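Local coordinates for cyclic AMP receptor protein (Thermus thermophilus, PDB 4EV0), which activates transcription from a set of promoters as a homodimer that binds cyclic AMP and recognises DNA through a winged helix-turn-helix motif, at residues Pro5-Leu10 with Ser20-Arg25; Gly75-Leu80 with Glu84-Ala89; Ala107-Arg110 with Leu114-His117; Lys152-Gly157 with Val200-Ala205; Glu190-Leu195 with Glu209-Gly214. All blocks are in the same frame, centred on the assembly; numbering follows the deposited sequence.

From the N terminus, interaction 1 closes the loop round helix 12-19 and ties the segment before that helix to the residues that lead into strand 23-27. Interaction 2 closes a much shorter loop at the cyclic AMP pocket, and interaction 3 folds helix 102-111 against the start of helix 114-135. Interactions 1 and 3 touch, Leu-6 meeting Val-115, whereas interaction 2 stands about 17 Å from interaction 1, centre to centre. These three follow one another in series. Interactions 4 and 5, far off in the DNA-binding domain, instead cross: their segments alternate along the chain, and strands 193-196 and 199-202 lie side by side in one sheet.

Interaction 1 of 5, residues Pro5-Leu10 with Ser20-Arg25; sequences PLFHGL and SYFQRR
Phe-22 reaches Leu-6 and Phe-7 where the 3-10 turn 5-7, ahead of helix 12-19, leans on the beta-roll of the cyclic nucleotide-binding domain. It is a worked example of how the two ends of a helical excursion are drawn together by a few apolar side chains, for the backbones keep 12.9 Å between the CA atoms of Leu-6 and Phe-22. Leu-6 and Phe-22 come from opposite directions. In Leu-6, CG lies anti to the backbone N and beside the carbonyl carbon (chi1 -178°), a setting from which CD2 reaches the edge of the Phe-22 ring, near its plane. Phe-7 makes a looser approach, with Phe-22 CE1 at the edge of the Phe-7 ring, near that ring's plane. Leu-45 of strand 42-46 touches all three side chains, while Phe-7 also rests on Val-15, Ala-18 and Leu-19 of helix 12-19. A bond of 3.1 Å from His-8 N to Pro-5 O closes the 3-10 turn, and Asn-118 ND2 of helix 114-135 is bonded to the carbonyls of Leu-6 and His-8. The two apolar approaches measure 4.1 Å from Leu-6 CD2 to Phe-22 CZ and 4.4 Å from Phe-7 CZ to Phe-22 CE1.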
# COMPACT_ATOMS: atom_id res chain seq x y z
N PRO B 5 -18.72 -3.08 -11.40
CA PRO B 5 -18.87 -2.71 -9.98
C PRO B 5 -19.35 -1.27 -9.82
O PRO B 5 -20.00 -0.94 -8.83
CB PRO B 5 -17.45 -2.90 -9.41
CG PRO B 5 -16.54 -2.88 -10.59
CD PRO B 5 -17.32 -3.43 -11.75
N LEU B 6 -19.06 -0.44 -10.82
CA LEU B 6 -19.53 0.95 -10.89
C LEU B 6 -21.04 1.03 -10.80
O LEU B 6 -21.60 2.05 -10.40
CB LEU B 6 -19.08 1.59 -12.20
CG LEU B 6 -19.46 3.06 -12.37
CD1 LEU B 6 -18.83 3.91 -11.27
CD2 LEU B 6 -19.12 3.59 -13.79
N PHE B 7 -21.70 -0.07 -11.18
CA PHE B 7 -23.15 -0.14 -11.29
C PHE B 7 -23.79 -1.03 -10.23
O PHE B 7 -24.99 -1.34 -10.31
CB PHE B 7 -23.51 -0.66 -12.67
CG PHE B 7 -23.09 0.25 -13.78
CD1 PHE B 7 -23.17 1.62 -13.64
CD2 PHE B 7 -22.60 -0.27 -14.98
CE1 PHE B 7 -22.78 2.46 -14.67
CE2 PHE B 7 -22.21 0.56 -16.03
CZ PHE B 7 -22.30 1.93 -15.88
N HIS B 8 -23.00 -1.45 -9.25
CA HIS B 8 -23.50 -2.28 -8.16
C HIS B 8 -24.65 -1.59 -7.39
O HIS B 8 -24.54 -0.43 -7.01
CB HIS B 8 -22.35 -2.65 -7.21
CG HIS B 8 -22.72 -3.69 -6.20
ND1 HIS B 8 -23.38 -3.38 -5.02
CD2 HIS B 8 -22.54 -5.03 -6.19
CE1 HIS B 8 -23.58 -4.49 -4.33
NE2 HIS B 8 -23.08 -5.50 -5.01
N GLY B 9 -25.75 -2.31 -7.19
CA GLY B 9 -26.88 -1.78 -6.45
C GLY B 9 -27.98 -1.18 -7.29
O GLY B 9 -29.10 -0.96 -6.79
N LEU B 10 -27.69 -0.91 -8.56
CA LEU B 10 -28.67 -0.27 -9.43
C LEU B 10 -29.60 -1.27 -10.11
O LEU B 10 -29.17 -2.33 -10.58
CB LEU B 10 -27.97 0.56 -10.50
CG LEU B 10 -26.96 1.64 -10.12
CD1 LEU B 10 -26.35 2.16 -11.44
CD2 LEU B 10 -27.61 2.76 -9.31
N SER B 20 -26.16 5.95 -20.53
CA SER B 20 -26.54 6.92 -21.56
C SER B 20 -25.72 8.21 -21.49
O SER B 20 -25.76 9.03 -22.42
CB SER B 20 -28.05 7.23 -21.50
OG SER B 20 -28.38 8.05 -20.38
N TYR B 21 -24.99 8.38 -20.39
CA TYR B 21 -24.11 9.54 -20.22
C TYR B 21 -22.72 9.33 -20.85
O TYR B 21 -21.91 10.27 -20.96
CB TYR B 21 -23.99 9.88 -18.73
CG TYR B 21 -25.24 10.48 -18.11
CD1 TYR B 21 -26.33 9.68 -17.76
CD2 TYR B 21 -25.32 11.84 -17.82
CE1 TYR B 21 -27.47 10.22 -17.18
CE2 TYR B 21 -26.45 12.39 -17.24
CZ TYR B 21 -27.52 11.58 -16.92
OH TYR B 21 -28.65 12.13 -16.34
N PHE B 22 -22.45 8.10 -21.27
CA PHE B 22 -21.13 7.71 -21.76
C PHE B 22 -20.94 7.99 -23.27
O PHE B 22 -21.90 8.14 -24.02
CB PHE B 22 -20.88 6.24 -21.48
CG PHE B 22 -20.55 5.94 -20.06
CD1 PHE B 22 -21.52 6.03 -19.08
CD2 PHE B 22 -19.27 5.54 -19.70
CE1 PHE B 22 -21.21 5.75 -17.74
CE2 PHE B 22 -18.96 5.26 -18.39
CZ PHE B 22 -19.93 5.36 -17.41
N GLN B 23 -19.68 8.08 -23.68
CA GLN B 23 -19.33 8.30 -25.07
C GLN B 23 -18.38 7.19 -25.49
O GLN B 23 -17.53 6.75 -24.70
CB GLN B 23 -18.67 9.67 -25.25
CG GLN B 23 -19.53 10.79 -24.67
CD GLN B 23 -19.04 12.19 -24.99
OE1 GLN B 23 -18.20 12.39 -25.87
NE2 GLN B 23 -19.57 13.18 -24.27
N ARG B 24 -18.55 6.71 -26.72
CA ARG B 24 -17.73 5.63 -27.23
C ARG B 24 -16.38 6.15 -27.72
O ARG B 24 -16.32 7.14 -28.43
CB ARG B 24 -18.48 4.90 -28.35
CG ARG B 24 -19.86 4.38 -27.93
CD ARG B 24 -20.61 3.76 -29.12
NE ARG B 24 -21.56 2.73 -28.70
CZ ARG B 24 -22.89 2.83 -28.81
NH1 ARG B 24 -23.43 3.92 -29.33
NH2 ARG B 24 -23.67 1.83 -28.41
N ARG B 25 -15.29 5.50 -27.31
CA ARG B 25 -13.95 5.82 -27.79
C ARG B 25 -13.22 4.51 -28.12
O ARG B 25 -13.32 3.53 -27.38
CB ARG B 25 -13.15 6.62 -26.74
CG ARG B 25 -13.74 8.00 -26.36
CD ARG B 25 -13.43 9.05 -27.42
NE ARG B 25 -13.66 10.43 -26.97
CZ ARG B 25 -14.81 11.07 -27.09
NH1 ARG B 25 -15.88 10.46 -27.60
NH2 ARG B 25 -14.92 12.34 -26.69

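Interaction 2 of 5, residues Gly75-Leu80 with Glu84-Ala89; sequences GEMSLL and ERSASA. With CMP (adenosine-3',5'-cyclic-monophosphate), chain G.
Arg-85 lays its aliphatic CD alongside Ser-78 OG, 3.3 Å away, and turns its guanidinium back into the phosphate-binding cassette of the cyclic AMP pocket. The chain bends at chi2 (-63°), which brings NH1 back to 75-80 although the CB points away from it. Two acceptors then grip NH1 at the guanidinium edge, in its plane. Gly-75 O lies 2.9 Å from Arg-85 NH1, and cyclic AMP O1P lies 2.6 Å from Arg-85 NH1. Replacing this arginine with an alanine would probably leave O1P without its cationic mate and Gly-75 O without this donor. O1P also takes the straight bond from Ser-78 N (3.0 Å, 168°), in the first turn of helix 76-81, while Ser-86 holds O2P through both N (3.0 Å) and OG (2.7 Å). Met-77 folds over from the helix, its CE 3.2 Å from Ser-86 OG. The ribose O2' is bonded to Gly-75 N at 2.8 Å and to Glu-76 OE1, the latter pair so short that its length is doubtful. Ser-78 OG has its hydrogen bond with Gly-83 O. Beyond the cassette, Arg-85 NH2 bonds Ala-42 O of strand 42-46 and its guanidinium forms a cation-pi pair with Phe-34; Arg-126 of helix 114-135 makes a salt bridge with Glu-76, and Arg-128 of the second subunit bonds Glu-84 O.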
# COMPACT_ATOMS: atom_id res chain seq x y z
N GLY B 75 -9.11 5.68 -14.66
CA GLY B 75 -9.04 7.10 -14.95
C GLY B 75 -9.99 7.95 -14.12
O GLY B 75 -10.33 9.09 -14.49
N GLU B 76 -10.41 7.41 -12.98
CA GLU B 76 -11.40 8.09 -12.14
C GLU B 76 -10.78 9.18 -11.26
O GLU B 76 -11.48 10.06 -10.77
CB GLU B 76 -12.19 7.07 -11.31
CG GLU B 76 -11.42 6.45 -10.14
CD GLU B 76 -10.28 5.50 -10.56
OE1 GLU B 76 -10.32 4.93 -11.68
OE2 GLU B 76 -9.34 5.32 -9.75
N MET B 77 -9.47 9.15 -11.06
CA MET B 77 -8.84 10.10 -10.16
C MET B 77 -8.77 11.51 -10.75
O MET B 77 -9.17 12.47 -10.10
CB MET B 77 -7.47 9.58 -9.70
CG MET B 77 -7.59 8.30 -8.86
SD MET B 77 -6.11 7.21 -8.73
CE MET B 77 -4.87 8.31 -8.07
N SER B 78 -8.31 11.64 -11.99
CA SER B 78 -8.27 12.94 -12.65
C SER B 78 -9.69 13.46 -12.85
O SER B 78 -9.94 14.66 -12.75
CB SER B 78 -7.53 12.85 -13.98
OG SER B 78 -6.17 12.48 -13.78
N LEU B 79 -10.62 12.54 -13.10
CA LEU B 79 -12.03 12.89 -13.17
C LEU B 79 -12.53 13.55 -11.88
O LEU B 79 -13.28 14.52 -11.91
CB LEU B 79 -12.89 11.66 -13.48
CG LEU B 79 -14.38 12.03 -13.49
CD1 LEU B 79 -14.98 11.90 -14.89
CD2 LEU B 79 -15.18 11.25 -12.46
N LEU B 80 -12.08 13.02 -10.75
CA LEU B 80 -12.56 13.46 -9.46
C LEU B 80 -11.87 14.72 -8.95
O LEU B 80 -12.55 15.64 -8.51
CB LEU B 80 -12.41 12.32 -8.45
CG LEU B 80 -13.41 11.18 -8.61
CD1 LEU B 80 -12.92 9.95 -7.85
CD2 LEU B 80 -14.81 11.61 -8.14
N GLU B 84 -3.32 15.62 -12.41
CA GLU B 84 -2.80 14.88 -13.55
C GLU B 84 -3.07 13.39 -13.39
O GLU B 84 -3.36 12.91 -12.29
CB GLU B 84 -1.31 15.13 -13.72
CG GLU B 84 -0.96 16.58 -13.97
CD GLU B 84 0.53 16.83 -13.97
OE1 GLU B 84 1.26 16.05 -13.32
OE2 GLU B 84 0.96 17.80 -14.63
N ARG B 85 -3.02 12.67 -14.51
CA ARG B 85 -3.15 11.23 -14.48
C ARG B 85 -2.06 10.66 -13.58
O ARG B 85 -0.88 11.01 -13.72
CB ARG B 85 -2.98 10.66 -15.88
CG ARG B 85 -4.04 11.12 -16.86
CD ARG B 85 -5.39 10.62 -16.41
NE ARG B 85 -6.39 10.84 -17.45
CZ ARG B 85 -7.69 10.61 -17.29
NH1 ARG B 85 -8.13 10.16 -16.10
NH2 ARG B 85 -8.54 10.83 -18.29
N SER B 86 -2.45 9.80 -12.65
CA SER B 86 -1.48 9.18 -11.76
C SER B 86 -0.77 7.98 -12.41
O SER B 86 0.17 7.44 -11.84
CB SER B 86 -2.16 8.75 -10.47
OG SER B 86 -3.21 7.85 -10.74
N ALA B 87 -1.22 7.58 -13.60
CA ALA B 87 -0.61 6.46 -14.32
C ALA B 87 -0.85 6.57 -15.83
O ALA B 87 -1.76 7.27 -16.27
CB ALA B 87 -1.14 5.14 -13.79
N SER B 88 -0.02 5.87 -16.61
CA SER B 88 -0.23 5.75 -18.05
C SER B 88 -1.19 4.58 -18.32
O SER B 88 -1.21 3.59 -17.55
CB SER B 88 1.10 5.52 -18.79
OG SER B 88 2.05 6.53 -18.51
N ALA B 89 -1.95 4.69 -19.40
CA ALA B 89 -2.86 3.62 -19.82
C ALA B 89 -2.70 3.31 -21.31
O ALA B 89 -2.84 4.21 -22.16
CB ALA B 89 -4.29 4.00 -19.52
P CMP G . -6.21 8.51 -13.17
O1P CMP G . -7.22 9.45 -13.77
O2P CMP G . -5.33 9.01 -12.05
O5' CMP G . -5.30 7.86 -14.34
C5' CMP G . -4.64 6.61 -14.14
C4' CMP G . -5.58 5.67 -13.47
O4' CMP G . -4.92 4.48 -13.01
C3' CMP G . -6.19 6.21 -12.21
O3' CMP G . -7.06 7.29 -12.46
C2' CMP G . -6.82 4.95 -11.64
O2' CMP G . -7.98 4.59 -12.37
C1' CMP G . -5.72 3.93 -11.96
N9 CMP G . -4.86 3.68 -10.80
C8 CMP G . -4.09 4.57 -10.15
N7 CMP G . -3.48 3.96 -9.09
C5 CMP G . -3.87 2.67 -9.07
C6 CMP G . -3.59 1.47 -8.24
N6 CMP G . -2.75 1.55 -7.18
N1 CMP G . -4.23 0.31 -8.57
C2 CMP G . -5.07 0.23 -9.62
N3 CMP G . -5.35 1.28 -10.42
C4 CMP G . -4.79 2.49 -10.20

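Interaction 3 of 5, residues Ala107-Arg110 with Leu114-His117; sequences ALIR and LVAH. With SO4 (sulfate ion), chain H.
Ile-109 and Ala-116 supply the closest of three apolar approaches between the end of helix 102-111 and the start of helix 114-135, with Ile-109 CG2 3.9 Å from Ala-116 CB. The same methyl, Ile-109 CG2, lies 4.3 Å from Val-115 CB, wedged against two consecutive residues of the second helix. The torsion explains the choice of branch: CG2 is anti to the carbonyl carbon, while CG1 takes the crowded position between backbone N and carbonyl carbon (chi1 66°). Leu-108 adds a third approach, its CD2 coming to 4.3 Å from Val-115 CG2, although its CB points neither at nor away from the partner segment. The flanks are apolar too: Leu-108 rests on Tyr-21 and Val-115 on Leu-6.

The polar interactions involve residues beside the apolar contact. Leu-114 N, in the opening turn of its helix, donates to O4 of a sulfate ion at 3.0 Å with an angle of 160°, and Arg-110 NE of the second subunit is bonded to the same ion. The sulfate probably comes from the crystallisation liquor. His-117 ND1 is hydrogen-bonded to Tyr-105 OH of the second subunit.

With only apolar carbons meeting across the two segments, the fit between them probably depends on shape. Ile-109 and Ala-116 serve both the intrachain packing and the subunit interface, where they rest on His-117 and Ala-116 of the second subunit.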
# COMPACT_ATOMS: atom_id res chain seq x y z
N ALA B 107 -23.72 15.51 -13.67
CA ALA B 107 -25.16 15.48 -13.85
C ALA B 107 -25.70 14.08 -13.53
O ALA B 107 -26.83 13.94 -13.06
CB ALA B 107 -25.55 15.93 -15.26
N LEU B 108 -24.89 13.05 -13.79
CA LEU B 108 -25.31 11.67 -13.53
C LEU B 108 -25.51 11.35 -12.03
O LEU B 108 -26.52 10.76 -11.65
CB LEU B 108 -24.35 10.66 -14.15
CG LEU B 108 -24.59 9.20 -13.74
CD1 LEU B 108 -26.00 8.76 -14.14
CD2 LEU B 108 -23.53 8.27 -14.35
N ILE B 109 -24.54 11.73 -11.20
CA ILE B 109 -24.64 11.39 -9.78
C ILE B 109 -25.79 12.12 -9.10
O ILE B 109 -26.30 11.66 -8.09
CB ILE B 109 -23.31 11.62 -9.02
CG1 ILE B 109 -22.95 13.10 -8.97
CG2 ILE B 109 -22.19 10.80 -9.65
CD1 ILE B 109 -21.81 13.40 -8.05
N ARG B 110 -26.23 13.24 -9.69
CA ARG B 110 -27.40 13.97 -9.20
C ARG B 110 -28.67 13.15 -9.36
O ARG B 110 -29.61 13.28 -8.57
CB ARG B 110 -27.56 15.31 -9.91
CG ARG B 110 -26.66 16.40 -9.36
CD ARG B 110 -27.00 17.76 -9.99
NE ARG B 110 -26.76 18.85 -9.04
CZ ARG B 110 -27.33 20.05 -9.10
NH1 ARG B 110 -28.17 20.33 -10.08
NH2 ARG B 110 -27.05 20.96 -8.18
N LEU B 114 -25.57 6.67 -6.05
CA LEU B 114 -24.95 5.38 -5.83
C LEU B 114 -23.75 5.15 -6.77
O LEU B 114 -22.89 4.27 -6.51
CB LEU B 114 -25.98 4.27 -5.98
CG LEU B 114 -25.66 2.94 -5.29
CD1 LEU B 114 -25.45 3.14 -3.77
CD2 LEU B 114 -26.74 1.90 -5.57
N VAL B 115 -23.68 5.94 -7.84
CA VAL B 115 -22.53 5.89 -8.75
C VAL B 115 -21.31 6.54 -8.10
O VAL B 115 -20.21 6.02 -8.19
CB VAL B 115 -22.81 6.60 -10.09
CG1 VAL B 115 -21.54 6.67 -10.92
CG2 VAL B 115 -23.91 5.88 -10.83
N ALA B 116 -21.52 7.67 -7.44
CA ALA B 116 -20.44 8.32 -6.73
C ALA B 116 -19.95 7.43 -5.60
O ALA B 116 -18.75 7.26 -5.41
CB ALA B 116 -20.88 9.67 -6.19
N HIS B 117 -20.89 6.85 -4.85
CA HIS B 117 -20.54 5.94 -3.76
C HIS B 117 -19.77 4.74 -4.26
O HIS B 117 -18.81 4.30 -3.62
CB HIS B 117 -21.77 5.45 -3.02
CG HIS B 117 -21.53 4.20 -2.23
ND1 HIS B 117 -21.05 4.22 -0.93
CD2 HIS B 117 -21.68 2.90 -2.56
CE1 HIS B 117 -20.94 2.97 -0.50
NE2 HIS B 117 -21.32 2.16 -1.47
S SO4 H . -29.62 5.51 -6.38
O1 SO4 H . -30.73 6.38 -6.74
O2 SO4 H . -29.55 5.42 -4.91
O3 SO4 H . -29.83 4.17 -6.92
O4 SO4 H . -28.38 6.07 -6.90

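Interaction 4 of 5, residues Lys152-Gly157 with Val200-Ala205; sequences KLLRQG and VEVREA
Leu-154, in the last turn of helix 139-154, carries this contact of the winged helix-turn-helix domain by itself, meeting Val-202 and Ala-205. Just before it, Leu-153 packs on Phe-162 and Ile-164. Leu-154 reaches across with one methyl: CD1 lies 3.7 Å from Ala-205 CB and 3.9 Å from Val-202 CG1. Leu-154 and Val-202 meet tip to tip, the valine offering the branch that stands anti to its backbone N (chi1 179°), while Ala-205 presents its CB from the first residue of helix 205-212. It is a small illustration of how a single leucine can span a strand-helix junction. After it the helix stops: Arg-155 leaves helical angles, and a type I turn from Leu-154 to Gly-157 takes the chain off, the glycine adopting angles at which a side chain would clash with the preceding carbonyl O. On the other segment, Arg-203 NH1 and Glu-201 OE2 form a salt bridge of 2.6 Å. Around the contact, Leu-154 and Val-202 both rest on Pro-160, on Phe-162 of strand 161-163 and on Leu-208 of helix 205-212, so that helix 139-154 packs against the three-stranded sheet and the helix that follows it.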
# COMPACT_ATOMS: atom_id res chain seq x y z
N LYS B 152 21.19 -13.96 15.36
CA LYS B 152 21.45 -12.85 16.27
C LYS B 152 21.35 -13.24 17.75
O LYS B 152 22.10 -12.72 18.59
CB LYS B 152 20.52 -11.67 15.95
CG LYS B 152 21.19 -10.59 15.11
CD LYS B 152 20.22 -9.82 14.24
CE LYS B 152 19.63 -8.65 14.99
NZ LYS B 152 18.85 -7.76 14.09
N LEU B 153 20.43 -14.14 18.06
CA LEU B 153 20.28 -14.65 19.43
C LEU B 153 21.41 -15.61 19.77
O LEU B 153 21.95 -15.58 20.86
CB LEU B 153 18.94 -15.37 19.60
CG LEU B 153 17.66 -14.55 19.42
CD1 LEU B 153 16.43 -15.46 19.50
CD2 LEU B 153 17.55 -13.42 20.44
N LEU B 154 21.78 -16.46 18.81
CA LEU B 154 22.94 -17.31 18.98
C LEU B 154 24.18 -16.49 19.30
O LEU B 154 25.05 -16.94 20.05
CB LEU B 154 23.20 -18.14 17.72
CG LEU B 154 22.58 -19.53 17.65
CD1 LEU B 154 22.97 -20.22 16.35
CD2 LEU B 154 22.99 -20.37 18.86
N ARG B 155 24.27 -15.29 18.75
CA ARG B 155 25.50 -14.55 18.91
C ARG B 155 25.63 -13.77 20.23
O ARG B 155 26.62 -13.07 20.45
CB ARG B 155 25.85 -13.71 17.66
CG ARG B 155 24.76 -12.90 17.05
CD ARG B 155 25.29 -11.82 16.09
NE ARG B 155 25.68 -12.30 14.77
CZ ARG B 155 25.47 -11.62 13.63
NH1 ARG B 155 24.84 -10.45 13.66
NH2 ARG B 155 25.89 -12.11 12.46
N GLN B 156 24.67 -13.94 21.13
CA GLN B 156 24.79 -13.30 22.43
C GLN B 156 25.57 -14.17 23.43
O GLN B 156 25.86 -13.73 24.55
CB GLN B 156 23.43 -12.87 22.97
CG GLN B 156 22.55 -14.01 23.44
CD GLN B 156 21.07 -13.66 23.39
OE1 GLN B 156 20.22 -14.37 23.93
NE2 GLN B 156 20.75 -12.55 22.72
N GLY B 157 25.92 -15.39 23.02
CA GLY B 157 26.87 -16.21 23.75
C GLY B 157 26.31 -17.22 24.73
O GLY B 157 27.05 -17.85 25.49
N VAL B 200 12.48 -22.01 21.10
CA VAL B 200 13.10 -22.40 19.87
C VAL B 200 14.53 -22.84 20.17
O VAL B 200 15.32 -22.08 20.72
CB VAL B 200 13.13 -21.25 18.85
CG1 VAL B 200 13.73 -21.73 17.53
CG2 VAL B 200 11.73 -20.69 18.63
N GLU B 201 14.85 -24.08 19.81
CA GLU B 201 16.20 -24.60 19.98
C GLU B 201 16.87 -24.80 18.62
O GLU B 201 16.36 -25.51 17.76
CB GLU B 201 16.17 -25.90 20.77
CG GLU B 201 17.43 -26.77 20.62
CD GLU B 201 17.42 -28.01 21.53
OE1 GLU B 201 16.35 -28.35 22.08
OE2 GLU B 201 18.49 -28.63 21.69
N VAL B 202 18.01 -24.15 18.44
CA VAL B 202 18.82 -24.31 17.24
C VAL B 202 19.61 -25.62 17.35
O VAL B 202 20.23 -25.88 18.38
CB VAL B 202 19.77 -23.12 17.08
CG1 VAL B 202 20.66 -23.27 15.82
CG2 VAL B 202 18.97 -21.82 17.06
N ARG B 203 19.55 -26.45 16.31
CA ARG B 203 20.21 -27.76 16.31
C ARG B 203 21.48 -27.68 15.48
O ARG B 203 22.55 -28.11 15.90
CB ARG B 203 19.30 -28.82 15.69
CG ARG B 203 17.91 -28.85 16.28
CD ARG B 203 17.96 -29.32 17.73
NE ARG B 203 18.21 -30.76 17.81
CZ ARG B 203 18.41 -31.41 18.95
NH1 ARG B 203 18.41 -30.75 20.11
NH2 ARG B 203 18.62 -32.72 18.95
N GLU B 204 21.31 -27.11 14.29
CA GLU B 204 22.35 -26.96 13.30
C GLU B 204 22.70 -25.50 13.11
O GLU B 204 22.21 -24.87 12.19
CB GLU B 204 21.84 -27.50 11.97
CG GLU B 204 21.20 -28.87 12.07
CD GLU B 204 22.21 -29.98 12.30
OE1 GLU B 204 22.90 -29.97 13.36
OE2 GLU B 204 22.33 -30.85 11.42
N ALA B 205 23.56 -24.97 13.97
CA ALA B 205 23.93 -23.56 13.91
C ALA B 205 24.62 -23.17 12.60
O ALA B 205 24.37 -22.10 12.06
CB ALA B 205 24.80 -23.19 15.09

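Interaction 5 of 5, residues Glu190-Leu195 with Glu209-Gly214; sequences EGVVRL and EEIAFG
Val-192 and Ile-211 keep 9.6 Å between their CA atoms, the smallest backbone separation here, with both segments at helix ends: Gly-191 closes the helix before it in a Schellman motif, and Gly-214 is the C-prime residue of another, with Gly-214 N bonded to Ile-211 O at 3.1 Å. Side chains must therefore bridge the gap, and Ile-211 does so with its outermost carbon. Its CG1 stands anti to the carbonyl carbon (chi1 -65°) and CD1 continues the extended branch, arriving 3.9 Å from Val-192 CG2 and 3.8 Å from Glu-190 OE2. The valine and isoleucine side chains slide past each other in opposite directions, a plain apolar touch. The glutamate and isoleucine cross obliquely, and this touch too is packing. The polar end of Glu-190 is engaged by Arg-143 of helix 139-154, whose NH2 makes a salt bridge with OE2; the same arginine also touches Ile-211. A methyl beside this carboxylate shows how an apolar contact can lie directly next to a charged group whose mate comes from a third helix. Ile-211 further packs on Leu-187 of helix 177-189 and on Ala-216, and its carbonyl is bonded to Asn-144 ND2. The contact thus joins the turn between helix 177-189 and strand 193-196 to the C-terminal helix 205-212, whose Ala-212 rests on Ala-147 and Leu-151 of helix 139-154.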
# COMPACT_ATOMS: atom_id res chain seq x y z
N GLU B 190 13.24 -29.20 8.36
CA GLU B 190 14.60 -29.36 7.85
C GLU B 190 15.58 -29.78 8.94
O GLU B 190 16.77 -29.90 8.70
CB GLU B 190 15.10 -28.05 7.25
CG GLU B 190 14.25 -27.52 6.11
CD GLU B 190 14.76 -26.18 5.62
OE1 GLU B 190 13.92 -25.29 5.34
OE2 GLU B 190 16.00 -26.01 5.52
N GLY B 191 15.07 -29.98 10.15
CA GLY B 191 15.90 -30.36 11.28
C GLY B 191 16.87 -29.29 11.78
O GLY B 191 17.79 -29.61 12.54
N VAL B 192 16.67 -28.04 11.37
CA VAL B 192 17.57 -26.96 11.77
C VAL B 192 17.25 -26.45 13.18
O VAL B 192 18.16 -26.13 13.96
CB VAL B 192 17.55 -25.79 10.74
CG1 VAL B 192 18.53 -24.69 11.15
CG2 VAL B 192 17.89 -26.32 9.35
N VAL B 193 15.97 -26.41 13.51
CA VAL B 193 15.53 -25.96 14.83
C VAL B 193 14.54 -26.96 15.43
O VAL B 193 13.92 -27.75 14.70
CB VAL B 193 14.83 -24.57 14.77
CG1 VAL B 193 15.70 -23.55 14.04
CG2 VAL B 193 13.47 -24.67 14.10
N ARG B 194 14.42 -26.94 16.75
CA ARG B 194 13.40 -27.72 17.44
C ARG B 194 12.49 -26.78 18.22
O ARG B 194 12.96 -25.89 18.94
CB ARG B 194 14.04 -28.75 18.36
CG ARG B 194 13.05 -29.41 19.32
CD ARG B 194 13.68 -30.59 20.05
NE ARG B 194 14.07 -31.63 19.10
CZ ARG B 194 14.89 -32.63 19.39
NH1 ARG B 194 15.42 -32.71 20.61
NH2 ARG B 194 15.19 -33.54 18.47
N LEU B 195 11.18 -26.97 18.09
CA LEU B 195 10.22 -26.08 18.75
C LEU B 195 9.57 -26.72 19.95
O LEU B 195 9.39 -27.95 20.02
CB LEU B 195 9.13 -25.65 17.76
CG LEU B 195 9.60 -25.10 16.42
CD1 LEU B 195 8.41 -24.83 15.51
CD2 LEU B 195 10.42 -23.83 16.63
N GLU B 209 23.29 -20.53 9.85
CA GLU B 209 24.08 -19.41 9.37
C GLU B 209 24.13 -19.44 7.85
O GLU B 209 24.08 -18.40 7.19
CB GLU B 209 25.49 -19.45 9.97
CG GLU B 209 26.27 -18.14 9.87
CD GLU B 209 27.50 -18.10 10.78
OE1 GLU B 209 28.11 -19.17 11.02
OE2 GLU B 209 27.85 -16.99 11.26
N GLU B 210 24.20 -20.64 7.30
CA GLU B 210 24.17 -20.79 5.85
C GLU B 210 22.84 -20.30 5.29
O GLU B 210 22.81 -19.61 4.28
CB GLU B 210 24.41 -22.25 5.44
CG GLU B 210 25.83 -22.76 5.65
CD GLU B 210 26.13 -24.04 4.87
OE1 GLU B 210 25.17 -24.74 4.47
OE2 GLU B 210 27.32 -24.34 4.64
N ILE B 211 21.75 -20.68 5.95
CA ILE B 211 20.42 -20.28 5.51
C ILE B 211 20.22 -18.76 5.63
O ILE B 211 19.61 -18.16 4.74
CB ILE B 211 19.30 -21.05 6.27
CG1 ILE B 211 19.36 -22.54 5.92
CG2 ILE B 211 17.92 -20.50 5.89
CD1 ILE B 211 18.46 -23.41 6.78
N ALA B 212 20.75 -18.16 6.70
CA ALA B 212 20.61 -16.71 6.91
C ALA B 212 21.25 -15.93 5.76
O ALA B 212 20.70 -14.92 5.29
CB ALA B 212 21.23 -16.29 8.23
N PHE B 213 22.39 -16.42 5.29
CA PHE B 213 23.12 -15.71 4.24
C PHE B 213 22.82 -16.26 2.87
O PHE B 213 23.52 -15.94 1.91
CB PHE B 213 24.61 -15.70 4.55
CG PHE B 213 24.92 -14.95 5.79
CD1 PHE B 213 24.71 -13.58 5.84
CD2 PHE B 213 25.36 -15.61 6.92
CE1 PHE B 213 24.98 -12.86 7.00
CE2 PHE B 213 25.63 -14.90 8.09
CZ PHE B 213 25.44 -13.52 8.12
N GLY B 214 21.76 -17.05 2.77
CA GLY B 214 21.19 -17.38 1.47
C GLY B 214 22.04 -18.28 0.58
O GLY B 214 21.81 -18.39 -0.63